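Local coordinates for protein Phenylalanine/tyrosine ammonia-lyase (Rhodosporidium toruloides, PDB 1Y2M) that catalyses the non-oxidative deamination of L-phenylalanine and L-tyrosine to trans-cinnamic acid and p-coumaric acid, releasing ammonium, at residues Leu191-Ile202 with Ala224-Val235. Numbering follows the deposited sequence.
Sequences LTNFLNHGITPI and AISGHPDSKVHV
Ile225 turns CG2 anti to its carbonyl carbon and CG1 between backbone N and carbonyl (chi1 61°), which sets the CG2 methyl over the Phe194 ring. This is a CH-pi contact, 3.8 Å from Ile225 CG2 to the ring centroid. Ile199 CG2, anti to its backbone N, covers the opposite face of the ring, offset toward the rim, and also packs on Val233 CB at 3.7 Å. Ala224 CB touches both Phe194 CE2 and Pro201 CG. A leucine in place of Phe194 would probably leave the Ile225 and Ile199 methyls without the flat surface between them and open a gap beside Ala224.

Each helix ends in a Schellman motif, at Gly198 and Gly227, and the chain then runs to a strand. Strands 200-201 and 232-237 pair in a small antiparallel sheet that strand 240-245 completes. Thr200 N donates a hydrogen bond to His234 O (2.9 Å) in the carbonyl plane, and His234 N returns one to Thr200 O (2.7 Å). Ile202 N continues the pairing to Lys232 O. One water hydrogen-bonds Gly198 O, Thr200 OG1 and His234 ND1, while His234 NE2 is hydrogen-bonded to Glu241 OE1. Apolar side chains thus join the helix ends, while backbone hydrogen bonds pair the N and O of buried Thr200 with those of His234.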
loop_
_atom_site.group_PDB
_atom_site.type_symbol
_atom_site.label_atom_id
_atom_site.label_comp_id
_atom_site.label_asym_id
_atom_site.label_seq_id
_atom_site.Cartn_x
_atom_site.Cartn_y
_atom_site.Cartn_z
ATOM N N LEU B 191 -26.786 30.563 -0.119
ATOM C CA LEU B 191 -26.423 29.240 0.399
ATOM C C LEU B 191 -27.304 28.788 1.553
ATOM O O LEU B 191 -27.776 27.626 1.604
ATOM C CB LEU B 191 -24.935 29.210 0.810
ATOM C CG LEU B 191 -23.975 29.379 -0.369
ATOM C CD1 LEU B 191 -22.568 29.717 0.155
ATOM C CD2 LEU B 191 -23.985 28.118 -1.229
ATOM N N THR B 192 -27.524 29.691 2.509
ATOM C CA THR B 192 -28.373 29.289 3.634
ATOM C C THR B 192 -29.834 29.061 3.180
ATOM O O THR B 192 -30.500 28.160 3.683
ATOM C CB THR B 192 -28.243 30.253 4.867
ATOM O OG1 THR B 192 -28.714 31.560 4.501
ATOM C CG2 THR B 192 -26.795 30.334 5.351
ATOM N N ASN B 193 -30.274 29.798 2.177
ATOM C CA ASN B 193 -31.614 29.537 1.603
ATOM C C ASN B 193 -31.667 28.187 0.893
ATOM O O ASN B 193 -32.651 27.454 1.056
ATOM C CB ASN B 193 -32.049 30.646 0.680
ATOM C CG ASN B 193 -32.535 31.871 1.400
ATOM O OD1 ASN B 193 -33.016 31.799 2.541
ATOM N ND2 ASN B 193 -32.433 33.000 0.744
ATOM N N PHE B 194 -30.610 27.796 0.182
ATOM C CA PHE B 194 -30.547 26.434 -0.350
ATOM C C PHE B 194 -30.648 25.417 0.759
ATOM O O PHE B 194 -31.420 24.448 0.680
ATOM C CB PHE B 194 -29.282 26.188 -1.158
ATOM C CG PHE B 194 -29.399 26.562 -2.609
ATOM C CD1 PHE B 194 -30.186 27.611 -3.028
ATOM C CD2 PHE B 194 -28.690 25.856 -3.543
ATOM C CE1 PHE B 194 -30.252 27.916 -4.389
ATOM C CE2 PHE B 194 -28.746 26.154 -4.864
ATOM C CZ PHE B 194 -29.529 27.172 -5.292
ATOM N N LEU B 195 -29.864 25.598 1.821
ATOM C CA LEU B 195 -29.952 24.670 2.937
ATOM C C LEU B 195 -31.376 24.582 3.508
ATOM O O LEU B 195 -31.880 23.503 3.751
ATOM C CB LEU B 195 -28.958 25.050 4.072
ATOM C CG LEU B 195 -27.471 24.745 3.731
ATOM C CD1 LEU B 195 -26.538 25.553 4.618
ATOM C CD2 LEU B 195 -27.170 23.272 3.859
ATOM N N ASN B 196 -31.976 25.725 3.756
ATOM C CA ASN B 196 -33.209 25.783 4.534
ATOM C C ASN B 196 -34.403 25.362 3.720
ATOM O O ASN B 196 -35.419 25.013 4.285
ATOM C CB ASN B 196 -33.392 27.151 5.156
ATOM C CG ASN B 196 -32.288 27.476 6.146
ATOM O OD1 ASN B 196 -31.693 26.571 6.725
ATOM N ND2 ASN B 196 -32.019 28.761 6.350
ATOM N N HIS B 197 -34.264 25.410 2.403
ATOM C CA HIS B 197 -35.306 24.923 1.483
ATOM C C HIS B 197 -34.967 23.535 0.901
ATOM O O HIS B 197 -35.707 23.032 0.066
ATOM C CB HIS B 197 -35.520 25.922 0.348
ATOM C CG HIS B 197 -36.122 27.218 0.795
ATOM N ND1 HIS B 197 -37.392 27.295 1.317
ATOM C CD2 HIS B 197 -35.615 28.471 0.854
ATOM C CE1 HIS B 197 -37.652 28.552 1.645
ATOM N NE2 HIS B 197 -36.589 29.286 1.380
ATOM N N GLY B 198 -33.895 22.892 1.364
ATOM C CA GLY B 198 -33.569 21.557 0.938
ATOM C C GLY B 198 -33.237 21.445 -0.535
ATOM O O GLY B 198 -33.574 20.421 -1.196
ATOM N N ILE B 199 -32.559 22.463 -1.050
ATOM C CA ILE B 199 -32.039 22.446 -2.444
ATOM C C ILE B 199 -30.569 22.061 -2.350
ATOM O O ILE B 199 -29.808 22.761 -1.701
ATOM C CB ILE B 199 -32.162 23.815 -3.091
ATOM C CG1 ILE B 199 -33.624 24.266 -3.134
ATOM C CG2 ILE B 199 -31.562 23.735 -4.497
ATOM C CD1 ILE B 199 -33.777 25.697 -3.531
ATOM N N THR B 200 -30.177 20.936 -2.940
ATOM C CA THR B 200 -28.822 20.416 -2.796
ATOM C C THR B 200 -28.244 20.191 -4.191
ATOM O O THR B 200 -28.784 19.410 -4.992
ATOM C CB THR B 200 -28.754 19.079 -2.018
ATOM O OG1 THR B 200 -29.469 19.149 -0.784
ATOM C CG2 THR B 200 -27.315 18.746 -1.693
ATOM N N PRO B 201 -27.200 20.977 -4.517
ATOM C CA PRO B 201 -26.567 20.834 -5.802
ATOM C C PRO B 201 -26.101 19.421 -6.090
ATOM O O PRO B 201 -25.607 18.739 -5.206
ATOM C CB PRO B 201 -25.399 21.800 -5.721
ATOM C CG PRO B 201 -25.859 22.886 -4.808
ATOM C CD PRO B 201 -26.657 22.125 -3.759
ATOM N N ILE B 202 -26.235 19.029 -7.341
ATOM C CA ILE B 202 -25.727 17.761 -7.807
ATOM C C ILE B 202 -24.280 18.029 -8.232
ATOM O O ILE B 202 -24.024 18.863 -9.124
ATOM C CB ILE B 202 -26.568 17.232 -8.994
ATOM C CG1 ILE B 202 -27.964 16.904 -8.535
ATOM C CG2 ILE B 202 -25.906 16.032 -9.654
ATOM C CD1 ILE B 202 -28.066 15.865 -7.463
ATOM N N ALA B 224 -24.760 26.675 -9.029
ATOM C CA ALA B 224 -26.124 26.446 -8.652
ATOM C C ALA B 224 -26.757 27.725 -8.073
ATOM O O ALA B 224 -27.824 28.138 -8.566
ATOM C CB ALA B 224 -26.249 25.288 -7.714
ATOM N N ILE B 225 -26.152 28.346 -7.062
ATOM C CA ILE B 225 -26.745 29.554 -6.500
ATOM C C ILE B 225 -26.798 30.722 -7.495
ATOM O O ILE B 225 -27.586 31.661 -7.335
ATOM C CB ILE B 225 -26.079 29.999 -5.161
ATOM C CG1 ILE B 225 -24.586 30.320 -5.330
ATOM C CG2 ILE B 225 -26.292 28.952 -4.132
ATOM C CD1 ILE B 225 -24.006 31.085 -4.143
ATOM N N SER B 226 -25.914 30.691 -8.491
ATOM C CA SER B 226 -25.896 31.724 -9.503
ATOM C C SER B 226 -26.753 31.368 -10.742
ATOM O O SER B 226 -26.850 32.153 -11.688
ATOM C CB SER B 226 -24.438 32.068 -9.855
ATOM O OG SER B 226 -23.836 31.004 -10.470
ATOM N N GLY B 227 -27.400 30.210 -10.733
ATOM C CA GLY B 227 -28.340 29.874 -11.788
ATOM C C GLY B 227 -27.690 29.595 -13.143
ATOM O O GLY B 227 -28.285 29.898 -14.177
ATOM N N HIS B 228 -26.480 29.022 -13.129
ATOM C CA HIS B 228 -25.840 28.568 -14.383
ATOM C C HIS B 228 -26.864 27.740 -15.159
ATOM O O HIS B 228 -27.564 26.934 -14.580
ATOM C CB HIS B 228 -24.629 27.698 -14.087
ATOM C CG HIS B 228 -23.774 27.416 -15.283
ATOM N ND1 HIS B 228 -24.147 26.542 -16.282
ATOM C CD2 HIS B 228 -22.525 27.837 -15.594
ATOM C CE1 HIS B 228 -23.175 26.466 -17.176
ATOM N NE2 HIS B 228 -22.182 27.241 -16.789
ATOM N N PRO B 229 -26.971 27.948 -16.476
ATOM C CA PRO B 229 -27.971 27.193 -17.257
ATOM C C PRO B 229 -27.881 25.673 -17.278
ATOM O O PRO B 229 -28.866 24.996 -17.620
ATOM C CB PRO B 229 -27.760 27.686 -18.686
ATOM C CG PRO B 229 -26.951 28.914 -18.590
ATOM C CD PRO B 229 -26.212 28.905 -17.294
ATOM N N ASP B 230 -26.715 25.139 -16.948
ATOM C CA ASP B 230 -26.458 23.686 -16.961
ATOM C C ASP B 230 -26.237 23.157 -15.566
ATOM O O ASP B 230 -25.736 22.058 -15.399
ATOM C CB ASP B 230 -25.220 23.383 -17.841
ATOM C CG ASP B 230 -25.099 21.932 -18.208
ATOM O OD1 ASP B 230 -26.124 21.222 -18.239
ATOM O OD2 ASP B 230 -23.965 21.479 -18.464
ATOM N N SER B 231 -26.615 23.917 -14.550
ATOM C CA SER B 231 -26.519 23.464 -13.168
ATOM C C SER B 231 -27.789 22.719 -12.722
ATOM O O SER B 231 -28.906 23.194 -12.946
ATOM C CB SER B 231 -26.220 24.663 -12.254
ATOM O OG SER B 231 -26.538 24.362 -10.919
ATOM N N LYS B 232 -27.595 21.542 -12.116
ATOM C CA LYS B 232 -28.702 20.700 -11.623
ATOM C C LYS B 232 -28.695 20.643 -10.104
ATOM O O LYS B 232 -27.638 20.638 -9.475
ATOM C CB LYS B 232 -28.634 19.281 -12.218
ATOM C CG LYS B 232 -27.974 19.171 -13.613
ATOM C CD LYS B 232 -28.877 19.368 -14.778
ATOM C CE LYS B 232 -28.099 19.018 -16.088
ATOM N NZ LYS B 232 -29.010 18.781 -17.298
ATOM N N VAL B 233 -29.887 20.561 -9.511
ATOM C CA VAL B 233 -30.025 20.479 -8.065
ATOM C C VAL B 233 -31.077 19.462 -7.710
ATOM O O VAL B 233 -31.945 19.159 -8.510
ATOM C CB VAL B 233 -30.389 21.873 -7.451
ATOM C CG1 VAL B 233 -29.316 22.898 -7.811
ATOM C CG2 VAL B 233 -31.788 22.303 -7.941
ATOM N N HIS B 234 -30.967 18.910 -6.507
ATOM C CA HIS B 234 -31.898 17.929 -5.978
ATOM C C HIS B 234 -32.828 18.672 -4.987
ATOM O O HIS B 234 -32.366 19.481 -4.183
ATOM C CB HIS B 234 -31.127 16.838 -5.274
ATOM C CG HIS B 234 -31.977 15.886 -4.504
ATOM N ND1 HIS B 234 -32.518 16.198 -3.277
ATOM C CD2 HIS B 234 -32.281 14.596 -4.739
ATOM C CE1 HIS B 234 -33.193 15.151 -2.822
ATOM N NE2 HIS B 234 -33.047 14.156 -3.686
ATOM N N VAL B 235 -34.121 18.425 -5.096
ATOM C CA VAL B 235 -35.148 18.913 -4.194
ATOM C C VAL B 235 -36.175 17.821 -3.983
ATOM O O VAL B 235 -36.386 16.971 -4.849
ATOM C CB VAL B 235 -35.884 20.146 -4.748
ATOM C CG1 VAL B 235 -34.889 21.253 -5.014
ATOM C CG2 VAL B 235 -36.705 19.816 -6.038
HETATM O O HOH W 1 -32.093 18.098 -1.354
HETATM O O HOH W 2 -24.947 20.156 -11.725
#